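Long-range contacts in acyl-coenzyme A oxidase (Caenorhabditis elegans, PDB 5K3H), which catalyses the first step of peroxisomal beta-oxidation, the FAD-dependent desaturation of acyl-CoAs to (2E)-enoyl-CoAs, with oxygen reduced to hydrogen peroxide: residues A23-H28 with R608-S613; A29-I34 with S617-D622; L163-T168 with V202-Y207. All blocks are in the same frame, centred on the assembly; numbering follows the deposited sequence.

Overall arrangement
Contacts 1 and 2 lie side by side, their centres about 11 Å apart, and both use the N-terminal part of the chain around helix 27-35; contact 1 joins it to helix 590-616 and contact 2 to the loop that follows. They meet directly: His28 of contact 1 probably hydrogen-bonds to Glu619 of contact 2. Contact 3, with its centre about 54 Å from that of contact 1 and 46 Å from that of contact 2, lies in the beta-sheet region on the opposite side of the chain's centre. All three are largely buried, although Thr24 of contact 1 is exposed. Contact 1 depends on a side-chain amide, contact 2 on methyl and ring packing without a hydrogen bond, and contact 3 on a parallel backbone ladder.

Contact 1 (A23-H28 with R608-S613)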
loop_
_atom_site.group_PDB
_atom_site.type_symbol
_atom_site.label_atom_id
_atom_site.label_comp_id
_atom_site.label_asym_id
_atom_site.label_seq_id
_atom_site.Cartn_x
_atom_site.Cartn_y
_atom_site.Cartn_z
ATOM N N ALA B 23 -10.498 -30.352 -3.647
ATOM C CA ALA B 23 -10.163 -30.403 -2.221
ATOM C C ALA B 23 -9.903 -31.835 -1.769
ATOM O O ALA B 23 -10.635 -32.760 -2.126
ATOM C CB ALA B 23 -11.278 -29.785 -1.373
ATOM N N THR B 24 -8.860 -32.009 -0.956
ATOM C CA THR B 24 -8.517 -33.282 -0.344
ATOM C C THR B 24 -8.909 -33.346 1.125
ATOM O O THR B 24 -8.498 -34.286 1.820
ATOM C CB THR B 24 -7.028 -33.488 -0.430
ATOM O OG1 THR B 24 -6.424 -32.522 0.433
ATOM C CG2 THR B 24 -6.544 -33.243 -1.839
ATOM N N PHE B 25 -9.663 -32.356 1.617
ATOM C CA PHE B 25 -10.033 -32.292 3.021
ATOM C C PHE B 25 -11.375 -31.591 3.155
ATOM O O PHE B 25 -11.807 -30.832 2.274
ATOM C CB PHE B 25 -8.971 -31.557 3.866
ATOM C CG PHE B 25 -8.785 -30.108 3.488
ATOM C CD1 PHE B 25 -7.896 -29.744 2.484
ATOM C CD2 PHE B 25 -9.503 -29.109 4.134
ATOM C CE1 PHE B 25 -7.744 -28.433 2.124
ATOM C CE2 PHE B 25 -9.358 -27.785 3.780
ATOM C CZ PHE B 25 -8.480 -27.442 2.794
ATOM N N ASP B 26 -12.000 -31.831 4.312
ATOM C CA ASP B 26 -13.315 -31.297 4.661
ATOM C C ASP B 26 -13.166 -29.882 5.229
ATOM O O ASP B 26 -12.571 -29.692 6.294
ATOM C CB ASP B 26 -13.940 -32.259 5.678
ATOM C CG ASP B 26 -15.256 -31.771 6.250
ATOM O OD1 ASP B 26 -15.784 -30.718 5.826
ATOM O OD2 ASP B 26 -15.770 -32.448 7.174
ATOM N N THR B 27 -13.757 -28.895 4.561
ATOM C CA THR B 27 -13.518 -27.513 4.973
ATOM C C THR B 27 -14.217 -27.164 6.286
ATOM O O THR B 27 -13.752 -26.255 6.988
ATOM C CB THR B 27 -13.932 -26.520 3.863
ATOM O OG1 THR B 27 -15.331 -26.642 3.561
ATOM C CG2 THR B 27 -13.131 -26.754 2.585
ATOM N N HIS B 28 -15.293 -27.876 6.661
ATOM C CA HIS B 28 -15.841 -27.710 8.011
ATOM C C HIS B 28 -14.803 -28.089 9.060
ATOM O O HIS B 28 -14.737 -27.462 10.126
ATOM C CB HIS B 28 -17.097 -28.574 8.226
ATOM C CG HIS B 28 -18.352 -28.040 7.604
ATOM N ND1 HIS B 28 -18.462 -26.759 7.103
ATOM C CD2 HIS B 28 -19.556 -28.628 7.407
ATOM C CE1 HIS B 28 -19.681 -26.583 6.623
ATOM N NE2 HIS B 28 -20.364 -27.700 6.796
ATOM N N ARG B 608 -1.983 -25.758 -5.071
ATOM C CA ARG B 608 -3.021 -25.238 -5.961
ATOM C C ARG B 608 -4.379 -25.934 -5.838
ATOM O O ARG B 608 -5.373 -25.234 -5.571
ATOM C CB ARG B 608 -2.497 -25.272 -7.405
ATOM C CG ARG B 608 -3.377 -24.582 -8.436
ATOM C CD ARG B 608 -4.334 -25.559 -9.046
ATOM N NE ARG B 608 -5.258 -24.992 -10.027
ATOM C CZ ARG B 608 -4.945 -24.798 -11.316
ATOM N NH1 ARG B 608 -3.719 -25.073 -11.757
ATOM N NH2 ARG B 608 -5.850 -24.323 -12.168
ATOM N N PRO B 609 -4.503 -27.267 -5.965
ATOM C CA PRO B 609 -5.844 -27.884 -5.875
ATOM C C PRO B 609 -6.547 -27.609 -4.562
ATOM O O PRO B 609 -7.779 -27.711 -4.489
ATOM C CB PRO B 609 -5.566 -29.387 -6.022
ATOM C CG PRO B 609 -4.181 -29.521 -6.436
ATOM C CD PRO B 609 -3.438 -28.273 -6.127
ATOM N N ASN B 610 -5.805 -27.272 -3.518
ATOM C CA ASN B 610 -6.378 -27.012 -2.216
ATOM C C ASN B 610 -6.473 -25.529 -1.920
ATOM O O ASN B 610 -6.960 -25.161 -0.841
ATOM C CB ASN B 610 -5.551 -27.697 -1.121
ATOM C CG ASN B 610 -5.988 -29.116 -0.869
ATOM O OD1 ASN B 610 -7.184 -29.448 -0.991
ATOM N ND2 ASN B 610 -5.036 -29.972 -0.523
ATOM N N ALA B 611 -5.986 -24.676 -2.827
ATOM C CA ALA B 611 -5.814 -23.259 -2.487
ATOM C C ALA B 611 -7.158 -22.580 -2.210
ATOM O O ALA B 611 -7.306 -21.877 -1.204
ATOM C CB ALA B 611 -5.032 -22.530 -3.582
ATOM N N VAL B 612 -8.135 -22.739 -3.116
ATOM C CA VAL B 612 -9.459 -22.151 -2.893
ATOM C C VAL B 612 -10.113 -22.752 -1.646
ATOM O O VAL B 612 -10.752 -22.039 -0.860
ATOM C CB VAL B 612 -10.347 -22.305 -4.150
ATOM C CG1 VAL B 612 -11.789 -21.931 -3.848
ATOM C CG2 VAL B 612 -9.825 -21.416 -5.291
ATOM N N SER B 613 -9.930 -24.059 -1.411
ATOM C CA SER B 613 -10.564 -24.680 -0.251
ATOM C C SER B 613 -9.922 -24.212 1.050
ATOM O O SER B 613 -10.621 -23.986 2.047
ATOM C CB SER B 613 -10.519 -26.195 -0.380
ATOM O OG SER B 613 -11.235 -26.607 -1.544
#
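The Asn610 side chain lies between the backbone of Ala23 and Thr24 and the ring of Phe25, crossing the ring at a slant with the amide and ring planes 56° apart. Its two amide ends grip one residue. OD1 accepts from Thr24 N at 3.1 Å, with the N-H in the carbonyl plane and directed at a lone pair, while ND2 donates to Thr24 OG1, also at 3.1 Å, along a line close to the amide plane. This paired grip fixes the amide's rotation and tells its oxygen from its nitrogen. Phe25 comes in from another side: its CE1 reaches 3.3 Å from Asn610 OD1. With CG between the backbone N and the carbonyl carbon (chi1 63°), the ring is carried back toward helix 590-616, where CZ meets Ser613 CB at 4.0 Å.

One turn on, Ser613 packs its CB against Ala23 CB at 3.8 Å, and its hydroxyl is hydrogen-bonded to Asn5. Thr27 CG2 touches Ser613 O at 3.8 Å, while the Thr27 hydroxyl bonds to the backbone of Lys6.

The contact joins the N-terminal part of the oxidase to its C-terminal helical part, with the Pro609 side chain about 7 Å from that of the FAD-binding Gln341. It sets the loop after helix 14-21 and the start of helix 27-35 against helix 590-616; helix 557-577 also packs on Phe25, helix 14-21 on Val612, and helix 338-367 on Ala611.

Contact 2 (A29-I34 with S617-D622); sequences AMAAQI and SWEFSD
Residues 29-34 of helix 27-35 run past residues 617-622, most of which form the loop after helix 590-616, and the backbones come nearest where the CA atoms of Ala31 and Ser617 are 4.9 Å apart. No hydrogen bond links the two segments. Beyond Trp618, the chain leaves helical geometry at Glu619, whose phi is positive (52°).

Ile34 makes the main side-chain contact. Its CD1 sits over one face of the Trp618 indole, 3.4 Å from the centroid of the five-membered ring and 14° off the ring normal, a CH-pi contact. CG2 reaches the six-membered ring of the same indole, 3.9 Å from CE3, so the two methyls span both rings. The extended CG1 branch (chi2 168°) is what carries CD1 out over the pyrrole part.

This is the connection after helix 590-616, in the C-terminal part of the acyl-CoA oxidase fold, laid against helix 27-35, near the N-terminus of the chain. Helix 300-319 also packs against Trp618, and Tyr352 of helix 338-367 touches both Met30 and Ile34.

Ser617 wedges its CB against Met30 CG at 3.4 Å, while its hydroxyl bonds to Ser613 O in the preceding helix. The methyl of Ala31 is met from two directions, by Ser617 O at 3.2 Å and by Glu619 OE1 at 3.4 Å. That carboxylate is held through OE1 by a salt bridge to Arg45.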
loop_
_atom_site.group_PDB
_atom_site.type_symbol
_atom_site.label_atom_id
_atom_site.label_comp_id
_atom_site.label_asym_id
_atom_site.label_seq_id
_atom_site.Cartn_x
_atom_site.Cartn_y
_atom_site.Cartn_z
ATOM N N ALA B 29 -14.027 -29.158 8.796
ATOM C CA ALA B 29 -13.008 -29.633 9.731
ATOM C C ALA B 29 -11.821 -28.686 9.785
ATOM O O ALA B 29 -11.245 -28.456 10.859
ATOM C CB ALA B 29 -12.551 -31.040 9.339
ATOM N N MET B 30 -11.463 -28.104 8.642
ATOM C CA MET B 30 -10.417 -27.084 8.635
ATOM C C MET B 30 -10.881 -25.825 9.345
ATOM O O MET B 30 -10.085 -25.175 10.026
ATOM C CB MET B 30 -9.998 -26.748 7.196
ATOM C CG MET B 30 -8.782 -25.821 7.099
ATOM S SD MET B 30 -7.291 -26.568 7.800
ATOM C CE MET B 30 -6.681 -27.524 6.395
ATOM N N ALA B 31 -12.155 -25.440 9.162
ATOM C CA ALA B 31 -12.706 -24.305 9.908
ATOM C C ALA B 31 -12.583 -24.505 11.420
ATOM O O ALA B 31 -12.197 -23.578 12.140
ATOM C CB ALA B 31 -14.162 -24.066 9.512
ATOM N N ALA B 32 -12.879 -25.713 11.919
ATOM C CA ALA B 32 -12.730 -25.999 13.349
ATOM C C ALA B 32 -11.274 -25.874 13.795
ATOM O O ALA B 32 -10.984 -25.393 14.905
ATOM C CB ALA B 32 -13.267 -27.391 13.663
ATOM N N GLN B 33 -10.340 -26.301 12.943
ATOM C CA GLN B 33 -8.922 -26.073 13.223
ATOM C C GLN B 33 -8.596 -24.578 13.332
ATOM O O GLN B 33 -7.936 -24.147 14.285
ATOM C CB GLN B 33 -8.091 -26.746 12.134
ATOM C CG GLN B 33 -6.682 -27.044 12.515
ATOM C CD GLN B 33 -6.537 -27.803 13.811
ATOM O OE1 GLN B 33 -5.833 -27.361 14.703
ATOM N NE2 GLN B 33 -7.184 -28.952 13.916
ATOM N N ILE B 34 -9.092 -23.766 12.389
ATOM C CA ILE B 34 -8.788 -22.332 12.358
ATOM C C ILE B 34 -9.348 -21.625 13.586
ATOM O O ILE B 34 -8.705 -20.733 14.150
ATOM C CB ILE B 34 -9.325 -21.685 11.060
ATOM C CG1 ILE B 34 -8.552 -22.147 9.819
ATOM C CG2 ILE B 34 -9.327 -20.155 11.155
ATOM C CD1 ILE B 34 -9.222 -21.759 8.538
ATOM N N SER B 617 -12.207 -22.351 3.924
ATOM C CA SER B 617 -12.307 -22.878 5.280
ATOM C C SER B 617 -12.424 -21.783 6.326
ATOM O O SER B 617 -12.795 -22.079 7.466
ATOM C CB SER B 617 -11.121 -23.787 5.586
ATOM O OG SER B 617 -11.138 -24.940 4.746
ATOM N N TRP B 618 -12.070 -20.538 5.997
ATOM C CA TRP B 618 -12.306 -19.450 6.941
ATOM C C TRP B 618 -13.779 -19.058 7.017
ATOM O O TRP B 618 -14.162 -18.315 7.930
ATOM C CB TRP B 618 -11.454 -18.256 6.554
ATOM C CG TRP B 618 -10.039 -18.534 6.758
ATOM C CD1 TRP B 618 -9.265 -19.380 6.028
ATOM C CD2 TRP B 618 -9.197 -17.970 7.753
ATOM N NE1 TRP B 618 -7.983 -19.389 6.515
ATOM C CE2 TRP B 618 -7.916 -18.524 7.578
ATOM C CE3 TRP B 618 -9.394 -17.041 8.772
ATOM C CZ2 TRP B 618 -6.836 -18.176 8.381
ATOM C CZ3 TRP B 618 -8.310 -16.697 9.578
ATOM C CH2 TRP B 618 -7.050 -17.265 9.370
ATOM N N GLU B 619 -14.573 -19.500 6.042
ATOM C CA GLU B 619 -16.024 -19.401 6.021
ATOM C C GLU B 619 -16.503 -17.971 6.279
ATOM O O GLU B 619 -17.155 -17.670 7.279
ATOM C CB GLU B 619 -16.610 -20.419 6.997
ATOM C CG GLU B 619 -16.314 -21.826 6.517
ATOM C CD GLU B 619 -17.000 -22.861 7.326
ATOM O OE1 GLU B 619 -17.148 -22.655 8.554
ATOM O OE2 GLU B 619 -17.409 -23.873 6.736
ATOM N N PHE B 620 -16.165 -17.099 5.317
ATOM C CA PHE B 620 -16.668 -15.726 5.271
ATOM C C PHE B 620 -17.847 -15.649 4.307
ATOM O O PHE B 620 -17.697 -15.936 3.110
ATOM C CB PHE B 620 -15.588 -14.755 4.820
ATOM C CG PHE B 620 -14.360 -14.786 5.656
ATOM C CD1 PHE B 620 -14.438 -14.684 7.048
ATOM C CD2 PHE B 620 -13.117 -14.888 5.070
ATOM C CE1 PHE B 620 -13.307 -14.704 7.823
ATOM C CE2 PHE B 620 -11.982 -14.915 5.851
ATOM C CZ PHE B 620 -12.089 -14.825 7.226
ATOM N N SER B 621 -19.005 -15.232 4.818
ATOM C CA SER B 621 -20.142 -14.977 3.952
ATOM C C SER B 621 -19.897 -13.717 3.120
ATOM O O SER B 621 -19.029 -12.896 3.432
ATOM C CB SER B 621 -21.409 -14.822 4.789
ATOM O OG SER B 621 -21.371 -13.616 5.533
ATOM N N ASP B 622 -20.671 -13.578 2.036
ATOM C CA ASP B 622 -20.615 -12.362 1.227
ATOM C C ASP B 622 -20.979 -11.143 2.050
ATOM O O ASP B 622 -20.379 -10.069 1.885
ATOM C CB ASP B 622 -21.553 -12.476 0.022
ATOM C CG ASP B 622 -20.952 -13.258 -1.096
ATOM O OD1 ASP B 622 -19.720 -13.458 -1.019
ATOM O OD2 ASP B 622 -21.687 -13.685 -2.027
#

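Contact 3 (L163-T168 with V202-Y207); sequences LETTAT and VVAHMY
Three backbone hydrogen bonds join Thr165 and Ala167 to His205 and Tyr207 in parallel register. His205 N donates to Thr165 O at 2.9 Å, Ala167 N to His205 O at 2.9 Å, and Tyr207 N to Ala167 O at 3.0 Å. The bond from Ala167 N to His205 O is nearly straight at its hydrogen (172°).

Thr166, Thr168, His205 and Tyr207 point to one face of the sheet. There, Thr166 CG2 lies 3.7 Å from Tyr207 CE1, the two side chains meeting at a slant. Ala167 and Met206 point to the opposite face; Ala204 turns its methyl toward the neighbouring segment, where CB meets Ala167 CB at 4.1 Å and also touches Thr165 CG2.

Ahead of strand 166-170, Leu163 O lies over one face of the His205 imidazole, toward its rim and 3.5 Å from CE1. With CG anti to the carbonyl carbon (chi1 -79°), the ring turns back toward Leu163, and the bond from NE2 to Leu160 O helps hold it there. Replacing His205 by an alanine removes the ring and would probably leave Leu160 O without its NE2 hydrogen bond, with a gap beside the Leu163 carbonyl.

Farther out, Leu163 CD1 packs on Val203 CG1 at 3.9 Å, and Glu153 accepts from the Thr165 hydroxyl. Val203 borders Tyr149, which binds the FAD shared between the two subunits. In this beta domain of the acyl-CoA oxidase/dehydrogenase fold, strand 199-208 pairs in parallel with 147-150 and 166-170 and antiparallel with 211-221, while 175-179 runs antiparallel beside 166-170.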
loop_
_atom_site.group_PDB
_atom_site.type_symbol
_atom_site.label_atom_id
_atom_site.label_comp_id
_atom_site.label_asym_id
_atom_site.label_seq_id
_atom_site.Cartn_x
_atom_site.Cartn_y
_atom_site.Cartn_z
ATOM N N LEU B 163 4.655 12.732 27.520
ATOM C CA LEU B 163 3.342 13.361 27.422
ATOM C C LEU B 163 3.321 14.722 28.124
ATOM O O LEU B 163 4.064 14.980 29.073
ATOM C CB LEU B 163 2.281 12.439 28.022
ATOM C CG LEU B 163 2.095 11.107 27.302
ATOM C CD1 LEU B 163 1.164 10.196 28.091
ATOM C CD2 LEU B 163 1.534 11.334 25.909
ATOM N N GLU B 164 2.451 15.602 27.638
ATOM C CA GLU B 164 2.342 16.947 28.191
ATOM C C GLU B 164 1.083 17.219 29.013
ATOM O O GLU B 164 1.062 18.161 29.805
ATOM C CB GLU B 164 2.462 17.987 27.073
ATOM C CG GLU B 164 3.864 18.130 26.504
ATOM C CD GLU B 164 3.869 18.739 25.117
ATOM O OE1 GLU B 164 3.207 19.778 24.919
ATOM O OE2 GLU B 164 4.537 18.180 24.223
ATOM N N THR B 165 0.035 16.420 28.837
ATOM C CA THR B 165 -1.181 16.666 29.601
ATOM C C THR B 165 -0.921 16.443 31.093
ATOM O O THR B 165 -0.324 15.437 31.485
ATOM C CB THR B 165 -2.305 15.767 29.093
ATOM O OG1 THR B 165 -2.551 16.067 27.706
ATOM C CG2 THR B 165 -3.594 15.993 29.926
ATOM N N THR B 166 -1.342 17.391 31.933
ATOM C CA THR B 166 -1.116 17.277 33.370
ATOM C C THR B 166 -2.426 17.080 34.128
ATOM O O THR B 166 -3.508 17.467 33.670
ATOM C CB THR B 166 -0.372 18.490 33.941
ATOM O OG1 THR B 166 -1.065 19.692 33.593
ATOM C CG2 THR B 166 1.094 18.548 33.437
ATOM N N ALA B 167 -2.313 16.374 35.249
ATOM C CA ALA B 167 -3.368 16.248 36.240
ATOM C C ALA B 167 -2.739 16.657 37.558
ATOM O O ALA B 167 -1.958 15.893 38.136
ATOM C CB ALA B 167 -3.919 14.824 36.303
ATOM N N THR B 168 -3.080 17.843 38.041
ATOM C CA THR B 168 -2.418 18.406 39.206
ATOM C C THR B 168 -3.353 18.227 40.392
ATOM O O THR B 168 -4.543 18.579 40.315
ATOM C CB THR B 168 -2.064 19.887 39.013
ATOM O OG1 THR B 168 -1.256 20.062 37.838
ATOM C CG2 THR B 168 -1.281 20.403 40.210
ATOM N N VAL B 202 -8.373 8.902 30.552
ATOM C CA VAL B 202 -7.388 9.838 30.022
ATOM C C VAL B 202 -6.069 9.618 30.746
ATOM O O VAL B 202 -6.042 9.467 31.976
ATOM C CB VAL B 202 -7.874 11.288 30.176
ATOM C CG1 VAL B 202 -6.793 12.283 29.755
ATOM C CG2 VAL B 202 -9.137 11.483 29.360
ATOM N N VAL B 203 -4.975 9.569 29.982
ATOM C CA VAL B 203 -3.637 9.415 30.540
ATOM C C VAL B 203 -2.993 10.790 30.647
ATOM O O VAL B 203 -3.020 11.575 29.692
ATOM C CB VAL B 203 -2.787 8.451 29.700
ATOM C CG1 VAL B 203 -1.438 8.268 30.340
ATOM C CG2 VAL B 203 -3.483 7.110 29.590
ATOM N N ALA B 204 -2.422 11.081 31.813
ATOM C CA ALA B 204 -1.861 12.388 32.116
ATOM C C ALA B 204 -0.800 12.225 33.196
ATOM O O ALA B 204 -0.874 11.314 34.023
ATOM C CB ALA B 204 -2.949 13.370 32.577
ATOM N N HIS B 205 0.170 13.135 33.195
ATOM C CA HIS B 205 1.195 13.154 34.227
ATOM C C HIS B 205 0.654 13.725 35.529
ATOM O O HIS B 205 0.141 14.851 35.550
ATOM C CB HIS B 205 2.388 13.978 33.756
ATOM C CG HIS B 205 3.292 13.243 32.819
ATOM N ND1 HIS B 205 4.562 13.687 32.512
ATOM C CD2 HIS B 205 3.125 12.080 32.150
ATOM C CE1 HIS B 205 5.129 12.833 31.681
ATOM N NE2 HIS B 205 4.280 11.848 31.452
ATOM N N MET B 206 0.812 12.976 36.627
ATOM C CA MET B 206 0.209 13.356 37.902
ATOM C C MET B 206 1.194 14.130 38.781
ATOM O O MET B 206 2.239 13.608 39.183
ATOM C CB MET B 206 -0.321 12.135 38.657
ATOM C CG MET B 206 -1.147 12.534 39.879
ATOM S SD MET B 206 -2.088 11.180 40.604
ATOM C CE MET B 206 -0.757 10.121 41.211
ATOM N N TYR B 207 0.809 15.345 39.150
ATOM C CA TYR B 207 1.619 16.215 39.985
ATOM C C TYR B 207 0.945 16.395 41.344
ATOM O O TYR B 207 -0.270 16.625 41.418
ATOM C CB TYR B 207 1.816 17.569 39.305
ATOM C CG TYR B 207 2.835 17.567 38.181
ATOM C CD1 TYR B 207 2.504 17.080 36.917
ATOM C CD2 TYR B 207 4.116 18.085 38.369
ATOM C CE1 TYR B 207 3.425 17.099 35.877
ATOM C CE2 TYR B 207 5.053 18.105 37.326
ATOM C CZ TYR B 207 4.690 17.622 36.097
ATOM O OH TYR B 207 5.597 17.640 35.081
#